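Local coordinates for cellulose biosynthesis protein BcsG (Salmonella typhimurium LT2, PDB 5OLT), which is required for cellulose biosynthesis, with this zinc-binding extramembrane domain of the membrane protein belonging to the alkaline phosphatase family, at residues F248-E251 and L252-G256; P25-A28 and N29-W33. All blocks are in the same frame, centred on the assembly; numbering follows the deposited sequence.

Contact 1. Residues F248-E251 and L252-G256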
loop_
_atom_site.group_PDB
_atom_site.type_symbol
_atom_site.label_atom_id
_atom_site.label_comp_id
_atom_site.label_asym_id
_atom_site.label_seq_id
_atom_site.Cartn_x
_atom_site.Cartn_y
_atom_site.Cartn_z
ATOM N N PHE A 248 -0.252 14.840 -12.727
ATOM C CA PHE A 248 -1.278 15.087 -11.763
ATOM C C PHE A 248 -0.765 15.734 -10.484
ATOM O O PHE A 248 -1.430 16.626 -9.944
ATOM C CB PHE A 248 -2.057 13.808 -11.441
ATOM C CG PHE A 248 -3.243 14.099 -10.602
ATOM C CD1 PHE A 248 -4.272 14.905 -11.150
ATOM C CD2 PHE A 248 -3.331 13.655 -9.302
ATOM C CE1 PHE A 248 -5.388 15.225 -10.428
ATOM C CE2 PHE A 248 -4.489 14.001 -8.534
ATOM C CZ PHE A 248 -5.486 14.803 -9.109
ATOM N N PHE A 249 0.408 15.327 -10.009
ATOM C CA PHE A 249 0.984 15.973 -8.833
ATOM C C PHE A 249 1.135 17.466 -9.120
ATOM O O PHE A 249 0.855 18.302 -8.250
ATOM C CB PHE A 249 2.324 15.345 -8.474
ATOM C CG PHE A 249 2.227 13.990 -7.817
ATOM C CD1 PHE A 249 1.002 13.301 -7.671
ATOM C CD2 PHE A 249 3.384 13.400 -7.307
ATOM C CE1 PHE A 249 0.956 12.035 -7.045
ATOM C CE2 PHE A 249 3.338 12.162 -6.680
ATOM C CZ PHE A 249 2.135 11.476 -6.564
ATOM N N THR A 250 1.587 17.810 -10.323
ATOM C CA THR A 250 1.694 19.250 -10.716
ATOM C C THR A 250 0.336 19.971 -10.683
ATOM O O THR A 250 0.234 21.114 -10.162
ATOM C CB THR A 250 2.404 19.387 -12.073
ATOM O OG1 THR A 250 3.705 18.797 -11.943
ATOM C CG2 THR A 250 2.561 20.827 -12.467
ATOM N N GLU A 251 -0.698 19.327 -11.213
ATOM C CA GLU A 251 -2.068 19.848 -11.134
ATOM C C GLU A 251 -2.507 20.037 -9.693
ATOM O O GLU A 251 -3.143 21.062 -9.358
ATOM C CB GLU A 251 -3.090 18.968 -11.876
ATOM C CG GLU A 251 -2.994 19.016 -13.386
ATOM C CD GLU A 251 -2.988 20.450 -13.900
ATOM O OE1 GLU A 251 -4.033 21.137 -13.757
ATOM O OE2 GLU A 251 -1.931 20.897 -14.426
ATOM N N LEU A 252 -2.137 19.089 -8.829
ATOM C CA LEU A 252 -2.533 19.177 -7.419
ATOM C C LEU A 252 -1.852 20.337 -6.747
ATOM O O LEU A 252 -2.505 21.074 -5.977
ATOM C CB LEU A 252 -2.204 17.908 -6.631
ATOM C CG LEU A 252 -3.209 16.782 -6.620
ATOM C CD1 LEU A 252 -2.686 15.798 -5.597
ATOM C CD2 LEU A 252 -4.609 17.218 -6.257
ATOM N N GLU A 253 -0.551 20.517 -7.016
ATOM C CA GLU A 253 0.198 21.664 -6.485
ATOM C C GLU A 253 -0.504 22.960 -6.918
ATOM O O GLU A 253 -0.744 23.853 -6.096
ATOM C CB GLU A 253 1.651 21.653 -6.982
ATOM C CG GLU A 253 2.593 20.721 -6.231
ATOM C CD GLU A 253 3.904 20.378 -6.964
ATOM O OE1 GLU A 253 4.171 20.872 -8.097
ATOM O OE2 GLU A 253 4.686 19.587 -6.390
ATOM N N LYS A 254 -0.861 23.060 -8.199
ATOM C CA LYS A 254 -1.501 24.297 -8.716
ATOM C C LYS A 254 -2.855 24.573 -8.053
ATOM O O LYS A 254 -3.257 25.728 -7.893
ATOM C CB LYS A 254 -1.720 24.227 -10.226
ATOM C CG LYS A 254 -0.482 24.326 -11.104
ATOM C CD LYS A 254 -0.921 24.091 -12.542
ATOM C CE LYS A 254 0.227 24.190 -13.530
ATOM N NZ LYS A 254 -0.239 23.691 -14.852
ATOM N N SER A 255 -3.555 23.520 -7.636
ATOM C CA SER A 255 -4.905 23.651 -7.104
ATOM C C SER A 255 -4.896 24.327 -5.734
ATOM O O SER A 255 -5.926 24.861 -5.321
ATOM C CB SER A 255 -5.569 22.276 -6.977
ATOM O OG SER A 255 -5.121 21.619 -5.804
ATOM N N GLY A 256 -3.755 24.269 -5.042
ATOM C CA GLY A 256 -3.634 24.706 -3.654
ATOM C C GLY A 256 -4.409 23.903 -2.603
ATOM O O GLY A 256 -4.336 24.232 -1.424
HETATM O O HOH W 1 2.617 23.002 -9.955
#
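The C-terminal end of helix 234-255, where Phe248 packs against Leu252 and Glu251 pairs with Lys254, carries the chain into strand 259-265. One turn apart on the buried face, CE2 of Phe248 lies 3.6 Å from CG of Leu252, while CZ reaches toward the leucine CD2. The ring swings to this position because Phe248 CG is anti to its own N (chi1 -171°), and the two side chains cross at a slant. Leu252 extends the apolar face to Val261 and Phe299 on the sheet, and to Leu199 of helix 191-203; Phe249 joins it with an edge-to-face contact on Phe299.

On the outer face, a bend at chi2 (-51°) turns the Glu251 carboxylate along the helix toward Lys254, and OE2 meets NZ of the extended Lys254 in a salt bridge of 3.3 Å. NZ approaches on the syn side of the carboxylate, 18° out of its plane. The lysine aliphatic chain passes close to Thr250 O, with CG 3.4 Å from that oxygen. Thr250 O takes two bonds, one from Lys254 N at 3.0 Å and one from a water at 3.0 Å.

Helical hydrogen bonding runs from Leu252 N to Phe248 O (2.8 Å) through the next two residues, then weakens at Ser255 N to Glu251 O. There the serine hydroxyl turns back, its OG donating to Leu252 O at 2.7 Å and also bonding to Arg257 N, so it ties the last turn to the exit. Gly256 then leaves helical geometry with positive phi, a helix C-terminus closed by glycine within the beta-alpha-beta crossover linking strands 210-216 and 259-265.

Contact 2. Residues P25-A28 and N29-W33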
loop_
_atom_site.group_PDB
_atom_site.type_symbol
_atom_site.label_atom_id
_atom_site.label_comp_id
_atom_site.label_asym_id
_atom_site.label_seq_id
_atom_site.Cartn_x
_atom_site.Cartn_y
_atom_site.Cartn_z
ATOM N N PRO A 25 17.115 -22.324 12.057
ATOM C CA PRO A 25 16.025 -22.385 11.078
ATOM C C PRO A 25 15.450 -23.785 10.716
ATOM O O PRO A 25 15.382 -24.167 9.548
ATOM C CB PRO A 25 16.635 -21.700 9.849
ATOM C CG PRO A 25 18.100 -21.981 9.962
ATOM C CD PRO A 25 18.371 -21.854 11.434
ATOM N N THR A 26 14.951 -24.499 11.699
ATOM C CA THR A 26 14.289 -25.774 11.473
ATOM C C THR A 26 12.824 -25.544 11.124
ATOM O O THR A 26 12.259 -24.464 11.419
ATOM C CB THR A 26 14.338 -26.634 12.746
ATOM O OG1 THR A 26 13.598 -25.948 13.774
ATOM C CG2 THR A 26 15.796 -26.854 13.200
ATOM N N THR A 27 12.160 -26.536 10.556
ATOM C CA THR A 27 10.713 -26.387 10.282
ATOM C C THR A 27 9.934 -26.018 11.560
ATOM O O THR A 27 9.074 -25.118 11.542
ATOM C CB THR A 27 10.138 -27.603 9.515
ATOM O OG1 THR A 27 10.478 -27.466 8.131
ATOM C CG2 THR A 27 8.620 -27.677 9.596
ATOM N N ALA A 28 10.227 -26.702 12.674
ATOM C CA ALA A 28 9.513 -26.415 13.906
ATOM C C ALA A 28 9.718 -24.964 14.352
ATOM O O ALA A 28 8.764 -24.295 14.747
ATOM C CB ALA A 28 9.912 -27.390 15.030
ATOM N N ASN A 29 10.953 -24.477 14.281
ATOM C CA ASN A 29 11.243 -23.102 14.714
ATOM C C ASN A 29 10.640 -22.061 13.786
ATOM O O ASN A 29 10.202 -21.016 14.266
ATOM C CB ASN A 29 12.730 -22.845 14.926
ATOM C CG ASN A 29 13.268 -23.576 16.152
ATOM O OD1 ASN A 29 14.467 -23.872 16.222
ATOM N ND2 ASN A 29 12.404 -23.870 17.086
ATOM N N LEU A 30 10.619 -22.329 12.475
ATOM C CA LEU A 30 10.024 -21.360 11.550
ATOM C C LEU A 30 8.509 -21.378 11.705
ATOM O O LEU A 30 7.895 -20.306 11.705
ATOM C CB LEU A 30 10.438 -21.657 10.101
ATOM C CG LEU A 30 11.736 -20.971 9.638
ATOM C CD1 LEU A 30 12.960 -21.256 10.464
ATOM C CD2 LEU A 30 11.957 -21.407 8.191
ATOM N N ASN A 31 7.914 -22.557 11.937
ATOM C CA ASN A 31 6.475 -22.625 12.222
ATOM C C ASN A 31 6.154 -21.834 13.502
ATOM O O ASN A 31 5.192 -21.041 13.560
ATOM C CB ASN A 31 6.028 -24.098 12.424
ATOM C CG ASN A 31 5.782 -24.830 11.128
ATOM O OD1 ASN A 31 5.664 -24.229 10.049
ATOM N ND2 ASN A 31 5.648 -26.141 11.222
ATOM N N ALA A 32 6.964 -22.040 14.541
ATOM C CA ALA A 32 6.744 -21.343 15.805
ATOM C C ALA A 32 6.902 -19.822 15.623
ATOM O O ALA A 32 6.125 -19.046 16.170
ATOM C CB ALA A 32 7.673 -21.859 16.883
ATOM N N TRP A 33 7.929 -19.408 14.860
ATOM C CA TRP A 33 8.133 -17.995 14.581
ATOM C C TRP A 33 6.888 -17.387 13.903
ATOM O O TRP A 33 6.446 -16.291 14.302
ATOM C CB TRP A 33 9.400 -17.766 13.732
ATOM C CG TRP A 33 9.644 -16.311 13.540
ATOM C CD1 TRP A 33 10.353 -15.486 14.350
ATOM C CD2 TRP A 33 9.103 -15.480 12.495
ATOM N NE1 TRP A 33 10.278 -14.196 13.895
ATOM C CE2 TRP A 33 9.527 -14.165 12.752
ATOM C CE3 TRP A 33 8.299 -15.735 11.357
ATOM C CZ2 TRP A 33 9.175 -13.090 11.916
ATOM C CZ3 TRP A 33 7.938 -14.661 10.536
ATOM C CH2 TRP A 33 8.378 -13.365 10.818
#
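Polar capping comes first: OG1 of Thr26 accepts a hydrogen bond from Asn29 N at 3.1 Å, with a nearly straight N-H...O angle of 159°. Thr26 is thus the N-cap of helix 27-42; its chi1 of 63° holds OG1 between N and the carbonyl carbon, facing the first turn. The backbone takes over at once, as Leu30 N bonds to Thr26 O (2.9 Å), Asn31 N to Thr27 O (2.8 Å) and Ala32 N to Ala28 O.

Apolar contact joins the residues flanking this cap. CD1 of Leu30 sits 3.3 Å from CA of Pro25 and 3.8 Å from its CB. Pro25 just before the N-cap and Leu30 four residues after it form a hydrophobic staple, which rests on Tyr365 and Tyr370 of the C-terminal antiparallel sheet.

Side by side one turn apart, Thr27 and Asn31 point the same way, and CG2 of Thr27 lies 3.7 Å from ND2 of Asn31. The Asn31 amide is fixed mainly by the other end: its OD1 bonds to Trp378 NE1 and Arg372 NH1, tying the helix to strand 368-373 and the loop after it.

Overall arrangement
One contact opens a helix and the other closes one: 25-33 begins helix 27-42, 248-256 ends helix 234-255. They lie on opposite sides of the chain's centre, with centres 50 Å apart and nearest atoms about 31 Å apart, so neither touches the other. Contact 1 packs on the seven-stranded mixed sheet, from whose strand ends several zinc ligands come: Cys67 follows strand 60-66, and Glu266 and His267 follow strand 259-265, the strand entered soon after contact 1; Ser102 completes the site. Contact 2 instead packs on the separate four-stranded antiparallel sheet of residues 355-380 and contributes none of the zinc-binding residues.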